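Local coordinates for protein ribonucleoside-diphosphate reductase (Pseudomonas aeruginosa, PDB 5IM3) that reduces ribonucleoside diphosphates to their 2'-deoxy counterparts with thioredoxin as reductant, probably supplying precursors for DNA synthesis, and binds dATP, at residues 482-488 with 560-566; 303-309 with 322-326; 655-661 with 762-768. All coordinates share one frame; numbering follows the deposited sequence.

Interaction 1 of 3, residues 482-488 with 560-566; sequences NTANWIP and HPWLTFK
W486 and K566 press together at one end of two parallel strands of the ribonucleotide reductase alpha-beta barrel, 482-487 and 562-565. At this tight end K566 CB lies over one face of the indole, 3.5 Å from the centroid of the five-membered ring of W486, in a CH-pi contact. The extended lysine chain crosses the ring, K566 CG passing 3.3 Å from W486 NE1, before its ammonium makes a salt bridge with E455. T564 OG1 comes to the indole edge, near its plane, 3.2 Å from W486 CE3. A chi1 of 68° sets T564 OG1 between backbone N and carbonyl carbon, where it bonds N485 O at 2.6 Å; the same oxygen accepts T564 N. On the other face of the pair I487 CD1 meets L563 CG and I487 CB meets F565 CD1, with M551 of helix 544-558 against I487. The ladder runs beyond the strands, since K566 N, at the start of the next helix, donates to I487 O. Toward the partly exposed N482 the packing thins: N482 CB is 3.9 Å from W562 CH2. One residue on, P561, preceded by a cis peptide, sets CB 3.4 Å from T483 OG1, and W562 N bonds T483 O at 3.1 Å.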
loop_
_atom_site.group_PDB
_atom_site.type_symbol
_atom_site.label_atom_id
_atom_site.label_comp_id
_atom_site.label_asym_id
_atom_site.label_seq_id
_atom_site.Cartn_x
_atom_site.Cartn_y
_atom_site.Cartn_z
ATOM N N ASN A 482 -14.959 -20.289 20.380
ATOM C CA ASN A 482 -15.504 -20.157 19.040
ATOM C C ASN A 482 -16.795 -19.344 19.081
ATOM O O ASN A 482 -17.453 -19.225 20.116
ATOM C CB ASN A 482 -15.759 -21.534 18.412
ATOM C CG ASN A 482 -14.471 -22.304 18.124
ATOM O OD1 ASN A 482 -14.316 -23.452 18.540
ATOM N ND2 ASN A 482 -13.551 -21.678 17.405
ATOM N N THR A 483 -17.145 -18.777 17.931
ATOM C CA THR A 483 -18.335 -17.958 17.786
ATOM C C THR A 483 -19.054 -18.357 16.507
ATOM O O THR A 483 -18.426 -18.803 15.541
ATOM C CB THR A 483 -17.989 -16.458 17.730
ATOM O OG1 THR A 483 -17.069 -16.228 16.664
ATOM C CG2 THR A 483 -17.365 -15.981 19.038
ATOM N N ALA A 484 -20.378 -18.190 16.502
ATOM C CA ALA A 484 -21.165 -18.459 15.308
ATOM C C ALA A 484 -22.364 -17.524 15.260
ATOM O O ALA A 484 -22.952 -17.207 16.294
ATOM C CB ALA A 484 -21.638 -19.914 15.257
ATOM N N ASN A 485 -22.717 -17.094 14.050
ATOM C CA ASN A 485 -23.927 -16.314 13.833
ATOM C C ASN A 485 -25.148 -17.223 13.756
ATOM O O ASN A 485 -25.129 -18.259 13.084
ATOM C CB ASN A 485 -23.820 -15.502 12.541
ATOM C CG ASN A 485 -22.821 -14.365 12.638
ATOM O OD1 ASN A 485 -21.804 -14.353 11.938
ATOM N ND2 ASN A 485 -23.115 -13.391 13.490
ATOM N N TRP A 486 -26.214 -16.820 14.442
ATOM C CA TRP A 486 -27.519 -17.480 14.388
ATOM C C TRP A 486 -28.431 -16.559 13.572
ATOM O O TRP A 486 -29.037 -15.630 14.104
ATOM C CB TRP A 486 -28.035 -17.730 15.806
ATOM C CG TRP A 486 -29.213 -18.653 15.921
ATOM C CD1 TRP A 486 -30.428 -18.359 16.468
ATOM C CD2 TRP A 486 -29.281 -20.022 15.502
ATOM N NE1 TRP A 486 -31.251 -19.460 16.413
ATOM C CE2 TRP A 486 -30.570 -20.493 15.824
ATOM C CE3 TRP A 486 -28.380 -20.893 14.887
ATOM C CZ2 TRP A 486 -30.981 -21.799 15.549
ATOM C CZ3 TRP A 486 -28.790 -22.191 14.611
ATOM C CH2 TRP A 486 -30.079 -22.628 14.940
ATOM N N ILE A 487 -28.517 -16.815 12.271
ATOM C CA ILE A 487 -28.999 -15.831 11.305
ATOM C C ILE A 487 -30.453 -16.145 10.963
ATOM O O ILE A 487 -30.730 -17.236 10.445
ATOM C CB ILE A 487 -28.138 -15.817 10.035
ATOM C CG1 ILE A 487 -26.660 -15.646 10.394
ATOM C CG2 ILE A 487 -28.593 -14.689 9.107
ATOM C CD1 ILE A 487 -25.722 -15.865 9.224
ATOM N N PRO A 488 -31.393 -15.231 11.207
ATOM C CA PRO A 488 -32.762 -15.441 10.721
ATOM C C PRO A 488 -32.862 -15.203 9.223
ATOM O O PRO A 488 -32.112 -14.417 8.642
ATOM C CB PRO A 488 -33.585 -14.405 11.500
ATOM C CG PRO A 488 -32.673 -13.872 12.570
ATOM C CD PRO A 488 -31.290 -14.029 12.050
ATOM N N HIS A 560 -14.075 -16.359 12.104
ATOM C CA HIS A 560 -15.233 -16.381 12.982
ATOM C C HIS A 560 -15.935 -15.036 12.882
ATOM O O HIS A 560 -15.314 -14.037 12.502
ATOM C CB HIS A 560 -14.822 -16.662 14.434
ATOM C CG HIS A 560 -14.089 -17.954 14.613
ATOM N ND1 HIS A 560 -12.722 -18.060 14.464
ATOM C CD2 HIS A 560 -14.532 -19.196 14.921
ATOM C CE1 HIS A 560 -12.355 -19.312 14.674
ATOM N NE2 HIS A 560 -13.435 -20.021 14.953
ATOM N N PRO A 561 -17.238 -14.975 13.214
ATOM C CA PRO A 561 -18.093 -16.115 13.571
ATOM C C PRO A 561 -18.555 -16.909 12.358
ATOM O O PRO A 561 -18.660 -16.353 11.261
ATOM C CB PRO A 561 -19.297 -15.455 14.269
ATOM C CG PRO A 561 -18.877 -14.052 14.561
ATOM C CD PRO A 561 -17.909 -13.694 13.484
ATOM N N TRP A 562 -18.828 -18.196 12.552
ATOM C CA TRP A 562 -19.380 -19.009 11.482
ATOM C C TRP A 562 -20.804 -18.554 11.164
ATOM O O TRP A 562 -21.428 -17.798 11.914
ATOM C CB TRP A 562 -19.358 -20.487 11.872
ATOM C CG TRP A 562 -17.983 -20.982 12.200
ATOM C CD1 TRP A 562 -16.824 -20.662 11.559
ATOM C CD2 TRP A 562 -17.622 -21.874 13.260
ATOM N NE1 TRP A 562 -15.764 -21.307 12.145
ATOM C CE2 TRP A 562 -16.227 -22.054 13.196
ATOM C CE3 TRP A 562 -18.343 -22.538 14.260
ATOM C CZ2 TRP A 562 -15.537 -22.873 14.090
ATOM C CZ3 TRP A 562 -17.656 -23.349 15.147
ATOM C CH2 TRP A 562 -16.270 -23.509 15.057
ATOM N N LEU A 563 -21.317 -19.027 10.033
ATOM C CA LEU A 563 -22.639 -18.656 9.541
ATOM C C LEU A 563 -23.560 -19.868 9.620
ATOM O O LEU A 563 -23.324 -20.874 8.942
ATOM C CB LEU A 563 -22.558 -18.139 8.105
ATOM C CG LEU A 563 -22.158 -16.675 7.882
ATOM C CD1 LEU A 563 -20.855 -16.312 8.571
ATOM C CD2 LEU A 563 -22.050 -16.390 6.387
ATOM N N THR A 564 -24.602 -19.770 10.445
ATOM C CA THR A 564 -25.625 -20.802 10.556
ATOM C C THR A 564 -26.993 -20.139 10.480
ATOM O O THR A 564 -27.151 -18.975 10.857
ATOM C CB THR A 564 -25.496 -21.604 11.864
ATOM O OG1 THR A 564 -25.811 -20.763 12.978
ATOM C CG2 THR A 564 -24.078 -22.156 12.027
ATOM N N PHE A 565 -27.984 -20.887 9.997
ATOM C CA PHE A 565 -29.279 -20.320 9.632
ATOM C C PHE A 565 -30.375 -20.860 10.544
ATOM O O PHE A 565 -30.659 -22.063 10.552
ATOM C CB PHE A 565 -29.576 -20.601 8.162
ATOM C CG PHE A 565 -28.558 -20.004 7.239
ATOM C CD1 PHE A 565 -28.467 -18.630 7.095
ATOM C CD2 PHE A 565 -27.668 -20.807 6.549
ATOM C CE1 PHE A 565 -27.522 -18.068 6.262
ATOM C CE2 PHE A 565 -26.718 -20.249 5.713
ATOM C CZ PHE A 565 -26.645 -18.877 5.572
ATOM N N LYS A 566 -31.007 -19.947 11.282
ATOM C CA LYS A 566 -31.905 -20.317 12.368
ATOM C C LYS A 566 -33.196 -20.945 11.855
ATOM O O LYS A 566 -33.696 -21.912 12.441
ATOM C CB LYS A 566 -32.199 -19.070 13.209
ATOM C CG LYS A 566 -33.465 -19.106 14.050
ATOM C CD LYS A 566 -33.700 -17.759 14.700
ATOM C CE LYS A 566 -34.970 -17.757 15.525
ATOM N NZ LYS A 566 -35.403 -16.368 15.849
#

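Interaction 2 of 3, residues 303-309 with 322-326; sequences LYDRYFI and FFMRV
F308 turns the edge of its ring toward the face of F322 in an offset edge-to-face pair, the centroids 5.5 Å apart and the planes at 61°. The contact is shifted toward the root of the partner ring, so that F308 CE1 comes within 3.5 Å of F322 CB. F322 extends from its helix with CG anti to the backbone N (chi1 165°), which carries the far end of the phenyl between L303 and Y307. There L303 CD2 meets CE2 of F322 at 3.8 Å, and Y307 CB touches CE1. L360 of helix 357-362 packs on both Y307 and F322. These residues belong to the all-alpha domain, where the axes of the short helical segments 303-307 and 322-326 approach to 13.7 Å, a separation that the large aromatic side chains span. The first helix carries a wider pi-type turn: L303 O accepts Y307 N at 2.8 Å and F308 N at 2.9 Å, the two donors arriving from opposite faces of its plane. The F308 ring lies over the L303 carbonyl carbon. Farther along both segments, the R325 guanidinium has I309 CG1 over one face, 3.8 Å from R325 NE, and Y307 O near its plane at the edge. The arginine chain bends at chi3 (73°), and its NE is held in a salt bridge by E317, whose other carboxylate oxygen accepts the backbone N of I309.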
loop_
_atom_site.group_PDB
_atom_site.type_symbol
_atom_site.label_atom_id
_atom_site.label_comp_id
_atom_site.label_asym_id
_atom_site.label_seq_id
_atom_site.Cartn_x
_atom_site.Cartn_y
_atom_site.Cartn_z
ATOM N N LEU A 303 -4.986 -46.139 16.859
ATOM C CA LEU A 303 -5.576 -46.946 17.921
ATOM C C LEU A 303 -4.554 -47.258 19.004
ATOM O O LEU A 303 -4.825 -47.085 20.197
ATOM C CB LEU A 303 -6.153 -48.237 17.335
ATOM C CG LEU A 303 -7.366 -48.065 16.416
ATOM C CD1 LEU A 303 -7.789 -49.399 15.823
ATOM C CD2 LEU A 303 -8.529 -47.421 17.161
ATOM N N TYR A 304 -3.364 -47.709 18.606
ATOM C CA TYR A 304 -2.363 -48.119 19.585
ATOM C C TYR A 304 -1.936 -46.955 20.465
ATOM O O TYR A 304 -1.754 -47.120 21.676
ATOM C CB TYR A 304 -1.147 -48.716 18.879
ATOM C CG TYR A 304 -0.029 -49.093 19.825
ATOM C CD1 TYR A 304 0.029 -50.358 20.390
ATOM C CD2 TYR A 304 0.965 -48.180 20.157
ATOM C CE1 TYR A 304 1.045 -50.706 21.260
ATOM C CE2 TYR A 304 1.985 -48.519 21.023
ATOM C CZ TYR A 304 2.021 -49.783 21.572
ATOM O OH TYR A 304 3.037 -50.121 22.435
ATOM N N ASP A 305 -1.764 -45.771 19.876
ATOM C CA ASP A 305 -1.235 -44.646 20.638
ATOM C C ASP A 305 -2.233 -44.155 21.679
ATOM O O ASP A 305 -1.842 -43.805 22.798
ATOM C CB ASP A 305 -0.846 -43.504 19.699
ATOM C CG ASP A 305 0.352 -43.842 18.830
ATOM O OD1 ASP A 305 1.056 -44.829 19.134
ATOM O OD2 ASP A 305 0.595 -43.110 17.847
ATOM N N ARG A 306 -3.523 -44.132 21.342
ATOM C CA ARG A 306 -4.496 -43.405 22.150
ATOM C C ARG A 306 -5.730 -44.195 22.561
ATOM O O ARG A 306 -6.390 -43.782 23.521
ATOM C CB ARG A 306 -4.956 -42.139 21.410
ATOM C CG ARG A 306 -3.852 -41.100 21.246
ATOM C CD ARG A 306 -4.354 -39.820 20.590
ATOM N NE ARG A 306 -4.781 -40.031 19.208
ATOM C CZ ARG A 306 -5.031 -39.051 18.343
ATOM N NH1 ARG A 306 -4.890 -37.780 18.708
ATOM N NH2 ARG A 306 -5.417 -39.338 17.107
ATOM N N TYR A 307 -6.068 -45.302 21.899
ATOM C CA TYR A 307 -7.327 -45.984 22.180
ATOM C C TYR A 307 -7.178 -47.334 22.865
ATOM O O TYR A 307 -8.052 -47.702 23.654
ATOM C CB TYR A 307 -8.127 -46.161 20.884
ATOM C CG TYR A 307 -8.752 -44.869 20.403
ATOM C CD1 TYR A 307 -10.039 -44.516 20.784
ATOM C CD2 TYR A 307 -8.046 -43.993 19.590
ATOM C CE1 TYR A 307 -10.613 -43.332 20.358
ATOM C CE2 TYR A 307 -8.610 -42.804 19.157
ATOM C CZ TYR A 307 -9.893 -42.481 19.547
ATOM O OH TYR A 307 -10.468 -41.304 19.127
ATOM N N PHE A 308 -6.110 -48.083 22.602
ATOM C CA PHE A 308 -5.953 -49.388 23.234
ATOM C C PHE A 308 -5.713 -49.240 24.731
ATOM O O PHE A 308 -4.936 -48.390 25.173
ATOM C CB PHE A 308 -4.791 -50.159 22.597
ATOM C CG PHE A 308 -5.064 -50.643 21.195
ATOM C CD1 PHE A 308 -6.356 -50.691 20.691
ATOM C CD2 PHE A 308 -4.022 -51.064 20.384
ATOM C CE1 PHE A 308 -6.599 -51.139 19.412
ATOM C CE2 PHE A 308 -4.259 -51.514 19.099
ATOM C CZ PHE A 308 -5.549 -51.551 18.612
ATOM N N ILE A 309 -6.390 -50.085 25.514
ATOM C CA ILE A 309 -6.221 -50.070 26.961
ATOM C C ILE A 309 -4.810 -50.527 27.314
ATOM O O ILE A 309 -4.223 -51.391 26.650
ATOM C CB ILE A 309 -7.281 -50.956 27.641
ATOM C CG1 ILE A 309 -8.696 -50.436 27.348
ATOM C CG2 ILE A 309 -7.044 -51.028 29.149
ATOM C CD1 ILE A 309 -8.988 -49.080 27.913
ATOM N N PHE A 322 -10.065 -55.029 21.040
ATOM C CA PHE A 322 -10.554 -53.663 21.187
ATOM C C PHE A 322 -11.949 -53.519 20.594
ATOM O O PHE A 322 -12.870 -53.027 21.255
ATOM C CB PHE A 322 -9.579 -52.683 20.527
ATOM C CG PHE A 322 -10.151 -51.308 20.308
ATOM C CD1 PHE A 322 -10.285 -50.418 21.362
ATOM C CD2 PHE A 322 -10.550 -50.907 19.044
ATOM C CE1 PHE A 322 -10.809 -49.152 21.157
ATOM C CE2 PHE A 322 -11.072 -49.643 18.832
ATOM C CZ PHE A 322 -11.200 -48.764 19.889
ATOM N N PHE A 323 -12.126 -53.955 19.344
ATOM C CA PHE A 323 -13.441 -53.866 18.719
ATOM C C PHE A 323 -14.467 -54.699 19.470
ATOM O O PHE A 323 -15.640 -54.316 19.546
ATOM C CB PHE A 323 -13.364 -54.311 17.255
ATOM C CG PHE A 323 -12.669 -53.328 16.352
ATOM C CD1 PHE A 323 -12.946 -51.973 16.432
ATOM C CD2 PHE A 323 -11.738 -53.762 15.420
ATOM C CE1 PHE A 323 -12.309 -51.068 15.605
ATOM C CE2 PHE A 323 -11.098 -52.860 14.588
ATOM C CZ PHE A 323 -11.386 -51.507 14.684
ATOM N N MET A 324 -14.045 -55.829 20.037
ATOM C CA MET A 324 -14.972 -56.665 20.789
ATOM C C MET A 324 -15.360 -56.006 22.109
ATOM O O MET A 324 -16.505 -56.135 22.556
ATOM C CB MET A 324 -14.352 -58.046 21.025
ATOM C CG MET A 324 -15.254 -59.034 21.754
ATOM S SD MET A 324 -16.799 -59.379 20.884
ATOM C CE MET A 324 -16.208 -60.400 19.535
ATOM N N ARG A 325 -14.427 -55.288 22.745
ATOM C CA ARG A 325 -14.771 -54.561 23.965
ATOM C C ARG A 325 -15.828 -53.504 23.688
ATOM O O ARG A 325 -16.785 -53.351 24.453
ATOM C CB ARG A 325 -13.538 -53.899 24.583
ATOM C CG ARG A 325 -13.917 -52.671 25.435
ATOM C CD ARG A 325 -12.777 -52.127 26.255
ATOM N NE ARG A 325 -11.776 -51.428 25.451
ATOM C CZ ARG A 325 -11.871 -50.163 25.049
ATOM N NH1 ARG A 325 -12.937 -49.428 25.345
ATOM N NH2 ARG A 325 -10.891 -49.629 24.336
ATOM N N VAL A 326 -15.644 -52.731 22.618
ATOM C CA VAL A 326 -16.607 -51.682 22.298
ATOM C C VAL A 326 -17.966 -52.301 22.010
ATOM O O VAL A 326 -19.003 -51.820 22.487
ATOM C CB VAL A 326 -16.106 -50.834 21.113
ATOM C CG1 VAL A 326 -17.083 -49.703 20.809
ATOM C CG2 VAL A 326 -14.723 -50.278 21.408
#

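Interaction 3 of 3, residues 655-661 with 762-768; sequences HRPVGLG and RNSNIMA
S764 grips H655 twice through one oxygen: its backbone N lies 3.1 Å from H655 O, nearly in line with the carbonyl, while its OG donates to H655 O from above the carbonyl plane at 2.9 Å. The hydroxyl gets there by standing between backbone N and carbonyl carbon (chi1 59°). Next along, N763 ND2 donates to R656 O at 3.0 Å, with the acceptor in the amide plane; ND2 also bonds D635, and N763 OD1 bonds S700. R656 has positive phi where the chain leaves helix 646-655. Backbone bonds continue the seam: V658 N to N765 O, L660 N to I766 O at 2.7 Å, and A768 N to L660 O. They lay the loop 762-768 along the start of barrel strand 659-663, whose other edge pairs with strand 600-608. Around the glycines, G659 CA lies 3.4 Å from I766 O and G661 CA 3.1 Å from A768 O. V658 CG2 packs against the carbonyl oxygens of N765 and I766. The charged pair is R656 and R762, whose guanidinium planes are 28° apart; R762 NH2 sits over the centre of the R656 group, 3.1 Å from R656 CZ. Both NE atoms make salt bridges to D635, one per carboxylate oxygen, and D639 takes R656 NH1. The shared D635, with D639, would offset the two positive charges and allow the face-to-face approach.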
loop_
_atom_site.group_PDB
_atom_site.type_symbol
_atom_site.label_atom_id
_atom_site.label_comp_id
_atom_site.label_asym_id
_atom_site.label_seq_id
_atom_site.Cartn_x
_atom_site.Cartn_y
_atom_site.Cartn_z
ATOM N N HIS A 655 -36.198 -37.744 24.185
ATOM C CA HIS A 655 -36.285 -37.586 22.739
ATOM C C HIS A 655 -35.430 -38.568 21.955
ATOM O O HIS A 655 -35.707 -38.790 20.772
ATOM C CB HIS A 655 -35.875 -36.159 22.345
ATOM C CG HIS A 655 -36.486 -35.099 23.204
ATOM N ND1 HIS A 655 -37.849 -34.957 23.354
ATOM C CD2 HIS A 655 -35.922 -34.131 23.966
ATOM C CE1 HIS A 655 -38.098 -33.947 24.169
ATOM N NE2 HIS A 655 -36.945 -33.429 24.554
ATOM N N ARG A 656 -34.403 -39.139 22.570
ATOM C CA ARG A 656 -33.555 -40.147 21.944
ATOM C C ARG A 656 -33.081 -39.744 20.546
ATOM O O ARG A 656 -33.284 -40.486 19.578
ATOM C CB ARG A 656 -34.270 -41.491 21.891
ATOM C CG ARG A 656 -34.881 -41.952 23.214
ATOM C CD ARG A 656 -35.258 -43.432 23.160
ATOM N NE ARG A 656 -34.067 -44.271 23.045
ATOM C CZ ARG A 656 -33.385 -44.754 24.080
ATOM N NH1 ARG A 656 -33.779 -44.501 25.322
ATOM N NH2 ARG A 656 -32.307 -45.497 23.876
ATOM N N PRO A 657 -32.435 -38.589 20.404
ATOM C CA PRO A 657 -31.819 -38.259 19.119
ATOM C C PRO A 657 -30.495 -38.980 18.938
ATOM O O PRO A 657 -29.754 -39.225 19.891
ATOM C CB PRO A 657 -31.609 -36.744 19.209
ATOM C CG PRO A 657 -31.390 -36.502 20.659
ATOM C CD PRO A 657 -32.259 -37.501 21.386
ATOM N N VAL A 658 -30.211 -39.330 17.686
ATOM C CA VAL A 658 -28.916 -39.860 17.294
ATOM C C VAL A 658 -28.467 -39.104 16.053
ATOM O O VAL A 658 -29.236 -38.367 15.435
ATOM C CB VAL A 658 -28.951 -41.387 17.033
ATOM C CG1 VAL A 658 -29.408 -42.133 18.289
ATOM C CG2 VAL A 658 -29.853 -41.721 15.852
ATOM N N GLY A 659 -27.198 -39.290 15.698
ATOM C CA GLY A 659 -26.641 -38.648 14.523
ATOM C C GLY A 659 -25.768 -39.579 13.708
ATOM O O GLY A 659 -24.565 -39.687 13.958
ATOM N N LEU A 660 -26.366 -40.258 12.732
ATOM C CA LEU A 660 -25.638 -41.156 11.843
ATOM C C LEU A 660 -25.139 -40.368 10.637
ATOM O O LEU A 660 -25.944 -39.811 9.881
ATOM C CB LEU A 660 -26.528 -42.317 11.395
ATOM C CG LEU A 660 -25.899 -43.345 10.450
ATOM C CD1 LEU A 660 -24.813 -44.138 11.152
ATOM C CD2 LEU A 660 -26.958 -44.277 9.888
ATOM N N GLY A 661 -23.817 -40.325 10.457
ATOM C CA GLY A 661 -23.199 -39.615 9.368
ATOM C C GLY A 661 -22.555 -40.540 8.356
ATOM O O GLY A 661 -22.826 -41.748 8.306
ATOM N N ARG A 762 -38.242 -44.645 16.875
ATOM C CA ARG A 762 -37.515 -44.729 18.131
ATOM C C ARG A 762 -36.708 -43.476 18.441
ATOM O O ARG A 762 -36.337 -43.272 19.602
ATOM C CB ARG A 762 -36.586 -45.951 18.092
ATOM C CG ARG A 762 -35.717 -46.170 19.322
ATOM C CD ARG A 762 -36.534 -46.417 20.576
ATOM N NE ARG A 762 -35.674 -46.768 21.700
ATOM C CZ ARG A 762 -36.099 -46.957 22.943
ATOM N NH1 ARG A 762 -37.386 -46.825 23.233
ATOM N NH2 ARG A 762 -35.235 -47.278 23.895
ATOM N N ASN A 763 -36.442 -42.629 17.446
ATOM C CA ASN A 763 -35.495 -41.534 17.603
ATOM C C ASN A 763 -36.044 -40.261 16.972
ATOM O O ASN A 763 -36.532 -40.286 15.838
ATOM C CB ASN A 763 -34.151 -41.900 16.966
ATOM C CG ASN A 763 -33.641 -43.253 17.418
ATOM O OD1 ASN A 763 -33.796 -44.257 16.720
ATOM N ND2 ASN A 763 -33.025 -43.286 18.593
ATOM N N SER A 764 -35.948 -39.148 17.705
ATOM C CA SER A 764 -36.459 -37.873 17.207
ATOM C C SER A 764 -35.631 -37.351 16.041
ATOM O O SER A 764 -36.176 -36.716 15.130
ATOM C CB SER A 764 -36.482 -36.836 18.333
ATOM O OG SER A 764 -35.183 -36.632 18.862
ATOM N N ASN A 765 -34.325 -37.593 16.062
ATOM C CA ASN A 765 -33.431 -37.243 14.971
ATOM C C ASN A 765 -32.534 -38.441 14.697
ATOM O O ASN A 765 -32.169 -39.181 15.618
ATOM C CB ASN A 765 -32.586 -35.998 15.303
ATOM C CG ASN A 765 -33.405 -34.711 15.307
ATOM O OD1 ASN A 765 -33.436 -33.981 14.315
ATOM N ND2 ASN A 765 -34.064 -34.427 16.428
ATOM N N ILE A 766 -32.186 -38.638 13.423
ATOM C CA ILE A 766 -31.473 -39.829 12.976
ATOM C C ILE A 766 -30.089 -39.490 12.438
ATOM O O ILE A 766 -29.100 -40.147 12.778
ATOM C CB ILE A 766 -32.282 -40.604 11.912
ATOM C CG1 ILE A 766 -33.762 -40.726 12.287
ATOM C CG2 ILE A 766 -31.677 -41.987 11.729
ATOM C CD1 ILE A 766 -34.034 -41.672 13.408
ATOM N N MET A 767 -30.000 -38.480 11.574
ATOM C CA MET A 767 -28.833 -38.285 10.726
ATOM C C MET A 767 -28.164 -36.943 10.986
ATOM O O MET A 767 -28.833 -35.930 11.214
ATOM C CB MET A 767 -29.227 -38.375 9.258
ATOM C CG MET A 767 -29.954 -39.655 8.911
ATOM S SD MET A 767 -30.815 -39.513 7.347
ATOM C CE MET A 767 -29.422 -39.501 6.223
ATOM N N ALA A 768 -26.834 -36.955 10.936
ATOM C CA ALA A 768 -26.026 -35.747 11.008
ATOM C C ALA A 768 -24.631 -36.104 10.521
ATOM O O ALA A 768 -24.082 -37.132 10.928
ATOM C CB ALA A 768 -25.978 -35.190 12.434
#

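How the interactions relate
From the N terminus, interaction 2 comes first, closing a 12-residue loop that holds the short strands 310-311 and 314-315 within the all-alpha domain. Interaction 1 follows, bringing strands 482-487 and 562-565 together across 71 residues, over half of them helical. Interaction 3 closes the longest excursion, 100 residues, from strand 659-663 to the loop 762-768. The three loops lie in series, and none nests in or crosses another. Interactions 1 and 3 reach the same barrel sheet at separate strands, their nearest atoms about 12 Å apart. Helix 773-779, which follows 762-768, touches L303 and Y307, linking the barrel chain beyond interaction 3 to interaction 2.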